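Local atomic coordinates of leucine-rich repeat protein TpLRR (Treponema pallidum, PDB entry 6MLX), a protein that is of unknown function but, as a secreted, probably periplasmic leucine-rich repeat protein, may act by binding a partner molecule. Residues Lys9-Gly14 and Val35-Ile40; Gly178-Lys183 and Asp199-Ser204. All coordinates share one frame; numbering follows the deposited sequence.

The two contacts sit on opposite sides of the chain's centre, their own centres about 44 Å apart and their nearest atoms about 29 Å apart, and they share no strand or helix. Interaction 1 lies near the N-terminal end and is mostly buried: aromatic rings of strand 11-15 pack on a leucine, a proline and an isoleucine from the 35-40 turn and strand. Interaction 2, toward the C-terminus, is a smaller surface contact in which one loop leucine touches helix 199-207. Both are held by van der Waals packing, but interaction 1 uses rings, including a CH-pi contact, whereas interaction 2 pairs methyl groups and adds a serine hydroxyl.

Interaction 1 (Lys9-Gly14 and Val35-Ile40); sequences KFFQYG and VLPSQI
Phe-11 overlaps Leu-36 and Pro-37 with the far end of its ring, one partner on either side of CZ. CE1 of Phe-11 is 3.5 Å from CD1 of Leu-36, and CE2 of Phe-11 is 3.7 Å from CD of Pro-37; CZ, between them, feels both groups. Each partner approaches the ring obliquely. Chi1 of -52° sets the Phe-11 ring opposite the carbonyl carbon and swings it from the strand toward the 35-40 turn.

Two residues on, Tyr-13 meets Ile-40. The CD1 methyl of Ile-40 sits over one face of the phenol ring, 3.8 Å from the centroid and 23° off the normal, a CH-pi contact displaced from the ring centre toward the CD2-CE2 bond. The other branch also takes part: CG2 of Ile-40 lies 3.8 Å from CZ of Tyr-13, alongside the hydroxyl end.

This is the N-terminal end of the leucine-rich repeat protein, where strand 11-15 pairs antiparallel with strand 22-27 and the sheet continues into the parallel strands that follow. Ile-24 and Tyr-27 of that second strand also touch Phe-11, while Ile-22 packs on both Tyr-13 and Ile-40. Leu-36 also touches Val-45 and Val-48 of strand 43-48, which lies parallel to strand 22-27 in the sheet.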
ATOM      1  N   LYS A   9     -19.835  -2.862  17.457  1.00 32.86           N
ATOM      2  CA  LYS A   9     -19.515  -3.854  18.483  1.00 32.79           C
ATOM      3  C   LYS A   9     -18.482  -4.872  18.007  1.00 32.69           C
ATOM      4  O   LYS A   9     -17.857  -5.541  18.841  1.00 32.53           O
ATOM      5  CB  LYS A   9     -20.785  -4.565  18.956  1.00 32.91           C
ATOM      6  CG  LYS A   9     -21.502  -5.379  17.893  1.00 33.08           C
ATOM      7  CD  LYS A   9     -22.825  -5.886  18.441  1.00 33.25           C
ATOM      8  CE  LYS A   9     -23.150  -7.280  17.942  1.00 33.31           C
ATOM      9  NZ  LYS A   9     -24.371  -7.839  18.628  1.00 33.36           N
ATOM     10  N   PHE A  10     -18.256  -4.983  16.697  1.00 32.59           N
ATOM     11  CA  PHE A  10     -17.179  -5.827  16.193  1.00 32.46           C
ATOM     12  C   PHE A  10     -15.807  -5.146  16.215  1.00 32.34           C
ATOM     13  O   PHE A  10     -14.829  -5.773  15.791  1.00 32.23           O
ATOM     14  CB  PHE A  10     -17.509  -6.303  14.772  1.00 32.58           C
ATOM     15  CG  PHE A  10     -18.658  -7.283  14.706  1.00 32.73           C
ATOM     16  CD1 PHE A  10     -19.917  -6.882  14.274  1.00 32.80           C
ATOM     17  CD2 PHE A  10     -18.481  -8.609  15.096  1.00 32.76           C
ATOM     18  CE1 PHE A  10     -20.979  -7.783  14.227  1.00 32.92           C
ATOM     19  CE2 PHE A  10     -19.541  -9.520  15.052  1.00 32.82           C
ATOM     20  CZ  PHE A  10     -20.786  -9.107  14.612  1.00 32.87           C
ATOM     21  N   PHE A  11     -15.691  -3.904  16.714  1.00 31.97           N
ATOM     22  CA  PHE A  11     -14.402  -3.215  16.795  1.00 31.87           C
ATOM     23  C   PHE A  11     -14.090  -2.755  18.213  1.00 31.75           C
ATOM     24  O   PHE A  11     -14.974  -2.290  18.937  1.00 31.74           O
ATOM     25  CB  PHE A  11     -14.346  -1.971  15.886  1.00 31.85           C
ATOM     26  CG  PHE A  11     -14.743  -2.241  14.486  1.00 32.00           C
ATOM     27  CD1 PHE A  11     -13.810  -2.680  13.562  1.00 31.98           C
ATOM     28  CD2 PHE A  11     -16.067  -2.092  14.094  1.00 32.16           C
ATOM     29  CE1 PHE A  11     -14.185  -2.951  12.268  1.00 32.09           C
ATOM     30  CE2 PHE A  11     -16.454  -2.363  12.804  1.00 32.26           C
ATOM     31  CZ  PHE A  11     -15.506  -2.789  11.883  1.00 32.23           C
ATOM     32  N   GLN A  12     -12.816  -2.868  18.585  1.00 30.98           N
ATOM     33  CA  GLN A  12     -12.238  -2.099  19.671  1.00 30.88           C
ATOM     34  C   GLN A  12     -11.628  -0.828  19.097  1.00 30.90           C
ATOM     35  O   GLN A  12     -11.028  -0.849  18.010  1.00 30.89           O
ATOM     36  CB  GLN A  12     -11.170  -2.912  20.407  1.00 30.63           C
ATOM     37  CG  GLN A  12     -11.694  -4.238  20.916  1.00 30.67           C
ATOM     38  CD  GLN A  12     -10.689  -5.005  21.742  1.00 30.59           C
ATOM     39  OE1 GLN A  12      -9.481  -4.737  21.709  1.00 30.35           O
ATOM     40  NE2 GLN A  12     -11.187  -5.969  22.503  1.00 30.50           N
ATOM     41  N   TYR A  13     -11.766   0.269  19.846  1.00 30.59           N
ATOM     42  CA  TYR A  13     -11.377   1.594  19.379  1.00 30.56           C
ATOM     43  C   TYR A  13     -11.002   2.475  20.557  1.00 30.55           C
ATOM     44  O   TYR A  13     -11.377   2.214  21.705  1.00 30.51           O
ATOM     45  CB  TYR A  13     -12.506   2.284  18.597  1.00 30.71           C
ATOM     46  CG  TYR A  13     -13.792   2.420  19.384  1.00 30.82           C
ATOM     47  CD1 TYR A  13     -14.061   3.555  20.140  1.00 30.85           C
ATOM     48  CD2 TYR A  13     -14.736   1.408  19.368  1.00 30.91           C
ATOM     49  CE1 TYR A  13     -15.252   3.667  20.869  1.00 30.88           C
ATOM     50  CE2 TYR A  13     -15.914   1.510  20.082  1.00 31.01           C
ATOM     51  CZ  TYR A  13     -16.167   2.641  20.832  1.00 31.07           C
ATOM     52  OH  TYR A  13     -17.348   2.722  21.539  1.00 31.12           O
ATOM     53  N   GLY A  14     -10.257   3.539  20.244  1.00 30.49           N
ATOM     54  CA  GLY A  14      -9.997   4.606  21.186  1.00 30.43           C
ATOM     55  C   GLY A  14     -10.347   5.956  20.585  1.00 30.58           C
ATOM     56  O   GLY A  14     -10.802   6.056  19.439  1.00 30.63           O
ATOM     57  N   VAL A  35     -17.448  -3.273   6.347  1.00 32.89           N
ATOM     58  CA  VAL A  35     -17.610  -1.887   5.937  1.00 32.92           C
ATOM     59  C   VAL A  35     -17.375  -1.070   7.199  1.00 32.90           C
ATOM     60  O   VAL A  35     -18.256  -0.970   8.063  1.00 32.86           O
ATOM     61  CB  VAL A  35     -18.985  -1.602   5.327  1.00 32.96           C
ATOM     62  CG1 VAL A  35     -19.096  -0.121   4.977  1.00 32.91           C
ATOM     63  CG2 VAL A  35     -19.224  -2.470   4.100  1.00 33.10           C
ATOM     64  N   LEU A  36     -16.173  -0.523   7.321  1.00 32.40           N
ATOM     65  CA  LEU A  36     -15.811   0.255   8.490  1.00 32.24           C
ATOM     66  C   LEU A  36     -16.747   1.450   8.638  1.00 32.27           C
ATOM     67  O   LEU A  36     -16.869   2.255   7.696  1.00 32.21           O
ATOM     68  CB  LEU A  36     -14.378   0.749   8.364  1.00 32.20           C
ATOM     69  CG  LEU A  36     -13.806   1.240   9.677  1.00 32.07           C
ATOM     70  CD1 LEU A  36     -13.591   0.022  10.544  1.00 32.01           C
ATOM     71  CD2 LEU A  36     -12.509   2.013   9.451  1.00 32.00           C
ATOM     72  N   PRO A  37     -17.403   1.616   9.794  1.00 32.40           N
ATOM     73  CA  PRO A  37     -18.322   2.749   9.964  1.00 32.32           C
ATOM     74  C   PRO A  37     -17.595   4.075   9.805  1.00 32.20           C
ATOM     75  O   PRO A  37     -16.463   4.248  10.254  1.00 32.12           O
ATOM     76  CB  PRO A  37     -18.852   2.568  11.395  1.00 32.34           C
ATOM     77  CG  PRO A  37     -17.750   1.820  12.110  1.00 32.26           C
ATOM     78  CD  PRO A  37     -17.232   0.852  11.047  1.00 32.34           C
ATOM     79  N   SER A  38     -18.261   5.016   9.145  1.00 31.89           N
ATOM     80  CA  SER A  38     -17.697   6.350   9.019  1.00 31.78           C
ATOM     81  C   SER A  38     -17.659   7.083  10.347  1.00 31.63           C
ATOM     82  O   SER A  38     -16.925   8.068  10.475  1.00 31.50           O
ATOM     83  CB  SER A  38     -18.503   7.150   8.004  1.00 31.79           C
ATOM     84  OG  SER A  38     -19.877   7.059   8.330  1.00 31.93           O
ATOM     85  N   GLN A  39     -18.440   6.632  11.327  1.00 31.66           N
ATOM     86  CA  GLN A  39     -18.483   7.280  12.631  1.00 31.60           C
ATOM     87  C   GLN A  39     -18.824   6.257  13.713  1.00 31.68           C
ATOM     88  O   GLN A  39     -19.476   5.239  13.450  1.00 31.80           O
ATOM     89  CB  GLN A  39     -19.501   8.443  12.642  1.00 31.52           C
ATOM     90  CG  GLN A  39     -20.933   8.055  12.293  1.00 31.70           C
ATOM     91  CD  GLN A  39     -21.704   7.502  13.491  1.00 31.92           C
ATOM     92  OE1 GLN A  39     -21.387   7.812  14.643  1.00 31.83           O
ATOM     93  NE2 GLN A  39     -22.715   6.671  13.221  1.00 32.00           N
ATOM     94  N   ILE A  40     -18.364   6.528  14.932  1.00 31.48           N
ATOM     95  CA  ILE A  40     -18.825   5.813  16.117  1.00 31.47           C
ATOM     96  C   ILE A  40     -19.353   6.839  17.105  1.00 31.45           C
ATOM     97  O   ILE A  40     -18.624   7.757  17.504  1.00 31.41           O
ATOM     98  CB  ILE A  40     -17.730   4.956  16.768  1.00 31.49           C
ATOM     99  CG1 ILE A  40     -17.536   3.666  15.979  1.00 31.52           C
ATOM    100  CG2 ILE A  40     -18.112   4.599  18.209  1.00 31.54           C
ATOM    101  CD1 ILE A  40     -16.612   2.696  16.661  1.00 31.52           C
TER

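Interaction 2 (Gly178-Lys183 and Asp199-Ser204); sequences GNLPEK and DVLKRS
With CG of Leu-180 trans to its own nitrogen (chi1 -165°) and chi2 at 52°, the isobutyl group extends from the loop toward the helix and presents CD2 as its leading atom. Leu-201 takes a similar extended first torsion, chi1 -178°, which carries its CD1 methyl off the helix to meet that of Leu-180. The two methyls touch at 3.9 Å, CD2 of Leu-180 to CD1 of Leu-201, and the side chains run at a slant to one another.

Three residues further along the helix, OG of Ser-204 lies 4.0 Å from the same CD2 of Leu-180. CD2 of Leu-180 therefore sits over the notch between CD1 of Leu-201 and OG of Ser-204, which are neighbours on the helix surface, with van der Waals contact alone linking loop and helix here. The hydroxyl is turned back on its own helix: OG of Ser-204 is 3.0 Å from O of Leu-201 and 3.2 Å from O of Val-200, and its single proton could serve either carbonyl. O of Val-200 also accepts the backbone N-H of Ser-204. Having its polar demand met locally would let the serine lie against a hydrocarbon group at little cost.

Leu-180 also touches Leu-156 and Leu-208, the latter just after the helix in sequence. ND2 of Asn-179 hydrogen-bonds to O of Leu-156, tying the loop to the chain just after strand 153-155, while the backbone of Gly-178 bonds to Val-154 and Leu-156.

Helix 199-207 lies at the C-terminal end of the leucine-rich repeat solenoid, against the loop after strand 176-178, a place consistent with a terminal cap.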
ATOM      1  N   GLY A 178       5.958   3.393 -15.766  1.00 30.03           N
ATOM      2  CA  GLY A 178       5.518   4.640 -16.358  1.00 29.92           C
ATOM      3  C   GLY A 178       5.919   5.851 -15.537  1.00 29.72           C
ATOM      4  O   GLY A 178       6.194   5.765 -14.335  1.00 29.55           O
ATOM      5  N   ASN A 179       5.969   7.005 -16.212  1.00 30.06           N
ATOM      6  CA  ASN A 179       6.321   8.258 -15.547  1.00 29.82           C
ATOM      7  C   ASN A 179       7.719   8.202 -14.962  1.00 29.79           C
ATOM      8  O   ASN A 179       7.961   8.700 -13.864  1.00 29.62           O
ATOM      9  CB  ASN A 179       5.334   8.609 -14.435  1.00 29.55           C
ATOM     10  CG  ASN A 179       4.264   9.505 -14.899  1.00 29.36           C
ATOM     11  OD1 ASN A 179       4.309   9.978 -16.023  1.00 29.50           O
ATOM     12  ND2 ASN A 179       3.290   9.771 -14.040  1.00 29.13           N
ATOM     13  N   LEU A 180       8.619   7.533 -15.650  1.00 30.48           N
ATOM     14  CA  LEU A 180      10.003   7.546 -15.217  1.00 30.48           C
ATOM     15  C   LEU A 180      10.557   8.944 -15.460  1.00 30.28           C
ATOM     16  O   LEU A 180      10.392   9.482 -16.559  1.00 30.27           O
ATOM     17  CB  LEU A 180      10.803   6.498 -15.975  1.00 30.95           C
ATOM     18  CG  LEU A 180      12.171   6.105 -15.432  1.00 31.03           C
ATOM     19  CD1 LEU A 180      12.118   5.712 -13.958  1.00 30.92           C
ATOM     20  CD2 LEU A 180      12.727   4.954 -16.278  1.00 31.39           C
ATOM     21  N   PRO A 181      11.173   9.577 -14.473  1.00 30.43           N
ATOM     22  CA  PRO A 181      11.523  10.995 -14.611  1.00 30.06           C
ATOM     23  C   PRO A 181      12.740  11.219 -15.498  1.00 30.22           C
ATOM     24  O   PRO A 181      13.472  10.303 -15.880  1.00 30.57           O
ATOM     25  CB  PRO A 181      11.821  11.438 -13.176  1.00 29.76           C
ATOM     26  CG  PRO A 181      11.320  10.317 -12.299  1.00 30.00           C
ATOM     27  CD  PRO A 181      11.408   9.079 -13.111  1.00 30.33           C
ATOM     28  N   GLU A 182      12.954  12.494 -15.800  1.00 30.47           N
ATOM     29  CA  GLU A 182      14.149  12.916 -16.507  1.00 30.46           C
ATOM     30  C   GLU A 182      15.375  12.885 -15.607  1.00 30.44           C
ATOM     31  O   GLU A 182      16.506  12.842 -16.102  1.00 30.62           O
ATOM     32  CB  GLU A 182      13.898  14.316 -17.061  1.00 30.21           C
ATOM     33  CG  GLU A 182      12.482  14.455 -17.641  1.00 30.13           C
ATOM     34  CD  GLU A 182      12.439  14.049 -19.103  1.00 30.56           C
ATOM     35  OE1 GLU A 182      13.354  14.462 -19.839  1.00 30.65           O
ATOM     36  OE2 GLU A 182      11.514  13.308 -19.521  1.00 30.81           O
ATOM     37  N   LYS A 183      15.170  12.894 -14.296  1.00 30.00           N
ATOM     38  CA  LYS A 183      16.260  12.831 -13.341  1.00 29.87           C
ATOM     39  C   LYS A 183      15.708  12.256 -12.044  1.00 29.66           C
ATOM     40  O   LYS A 183      14.633  12.653 -11.593  1.00 29.54           O
ATOM     41  CB  LYS A 183      16.870  14.224 -13.126  1.00 29.40           C
ATOM     42  CG  LYS A 183      17.393  14.485 -11.731  1.00 28.94           C
ATOM     43  CD  LYS A 183      18.136  15.822 -11.696  1.00 28.60           C
ATOM     44  CE  LYS A 183      17.143  17.003 -11.736  1.00 28.35           C
ATOM     45  NZ  LYS A 183      16.485  17.277 -10.395  1.00 28.11           N
ATOM     46  N   ASP A 199      14.553  -4.214 -22.556  1.00 33.12           N
ATOM     47  CA  ASP A 199      15.859  -3.599 -22.784  1.00 33.24           C
ATOM     48  C   ASP A 199      15.770  -2.081 -22.862  1.00 33.16           C
ATOM     49  O   ASP A 199      16.643  -1.381 -22.333  1.00 33.15           O
ATOM     50  CB  ASP A 199      16.496  -4.150 -24.059  1.00 33.53           C
ATOM     51  CG  ASP A 199      17.143  -5.491 -23.839  1.00 33.74           C
ATOM     52  OD1 ASP A 199      18.023  -5.594 -22.949  1.00 33.87           O
ATOM     53  OD2 ASP A 199      16.775  -6.440 -24.556  1.00 33.98           O
ATOM     54  N   VAL A 200      14.739  -1.548 -23.523  1.00 33.12           N
ATOM     55  CA  VAL A 200      14.617  -0.095 -23.617  1.00 33.13           C
ATOM     56  C   VAL A 200      14.452   0.508 -22.222  1.00 32.93           C
ATOM     57  O   VAL A 200      15.012   1.574 -21.912  1.00 32.77           O
ATOM     58  CB  VAL A 200      13.465   0.291 -24.572  1.00 33.17           C
ATOM     59  CG1 VAL A 200      12.106   0.257 -23.878  1.00 33.01           C
ATOM     60  CG2 VAL A 200      13.728   1.668 -25.212  1.00 33.19           C
ATOM     61  N   LEU A 201      13.756  -0.208 -21.335  1.00 32.59           N
ATOM     62  CA  LEU A 201      13.615   0.266 -19.963  1.00 32.37           C
ATOM     63  C   LEU A 201      14.956   0.243 -19.240  1.00 32.40           C
ATOM     64  O   LEU A 201      15.403   1.269 -18.714  1.00 32.23           O
ATOM     65  CB  LEU A 201      12.577  -0.573 -19.224  1.00 32.23           C
ATOM     66  CG  LEU A 201      12.320  -0.137 -17.780  1.00 32.00           C
ATOM     67  CD1 LEU A 201      12.102   1.382 -17.704  1.00 31.83           C
ATOM     68  CD2 LEU A 201      11.133  -0.892 -17.223  1.00 31.85           C
ATOM     69  N   LYS A 202      15.620  -0.918 -19.225  1.00 32.67           N
ATOM     70  CA  LYS A 202      16.940  -1.041 -18.610  1.00 32.71           C
ATOM     71  C   LYS A 202      17.903   0.047 -19.088  1.00 32.85           C
ATOM     72  O   LYS A 202      18.687   0.583 -18.296  1.00 32.73           O
ATOM     73  CB  LYS A 202      17.528  -2.420 -18.915  1.00 32.85           C
ATOM     74  CG  LYS A 202      16.926  -3.580 -18.156  1.00 32.73           C
ATOM     75  CD  LYS A 202      17.525  -4.883 -18.688  1.00 32.92           C
ATOM     76  CE  LYS A 202      17.059  -6.100 -17.914  1.00 32.81           C
ATOM     77  NZ  LYS A 202      17.315  -7.365 -18.682  1.00 33.05           N
ATOM     78  N   ARG A 203      17.860   0.393 -20.378  1.00 33.10           N
ATOM     79  CA  ARG A 203      18.774   1.417 -20.880  1.00 33.15           C
ATOM     80  C   ARG A 203      18.406   2.799 -20.360  1.00 32.93           C
ATOM     81  O   ARG A 203      19.295   3.574 -19.990  1.00 32.85           O
ATOM     82  CB  ARG A 203      18.804   1.420 -22.412  1.00 33.34           C
ATOM     83  CG  ARG A 203      19.577   0.245 -23.010  1.00 33.66           C
ATOM     84  CD  ARG A 203      19.912   0.457 -24.486  1.00 33.95           C
ATOM     85  NE  ARG A 203      18.727   0.591 -25.328  1.00 33.97           N
ATOM     86  CZ  ARG A 203      18.071  -0.434 -25.865  1.00 34.06           C
ATOM     87  NH1 ARG A 203      18.479  -1.680 -25.630  1.00 34.09           N
ATOM     88  NH2 ARG A 203      17.000  -0.212 -26.625  1.00 34.00           N
ATOM     89  N   SER A 204      17.114   3.152 -20.345  1.00 32.86           N
ATOM     90  CA  SER A 204      16.792   4.491 -19.853  1.00 32.63           C
ATOM     91  C   SER A 204      17.048   4.604 -18.352  1.00 32.51           C
ATOM     92  O   SER A 204      17.376   5.695 -17.855  1.00 32.31           O
ATOM     93  CB  SER A 204      15.353   4.872 -20.223  1.00 32.56           C
ATOM     94  OG  SER A 204      14.419   3.913 -19.780  1.00 32.74           O
TER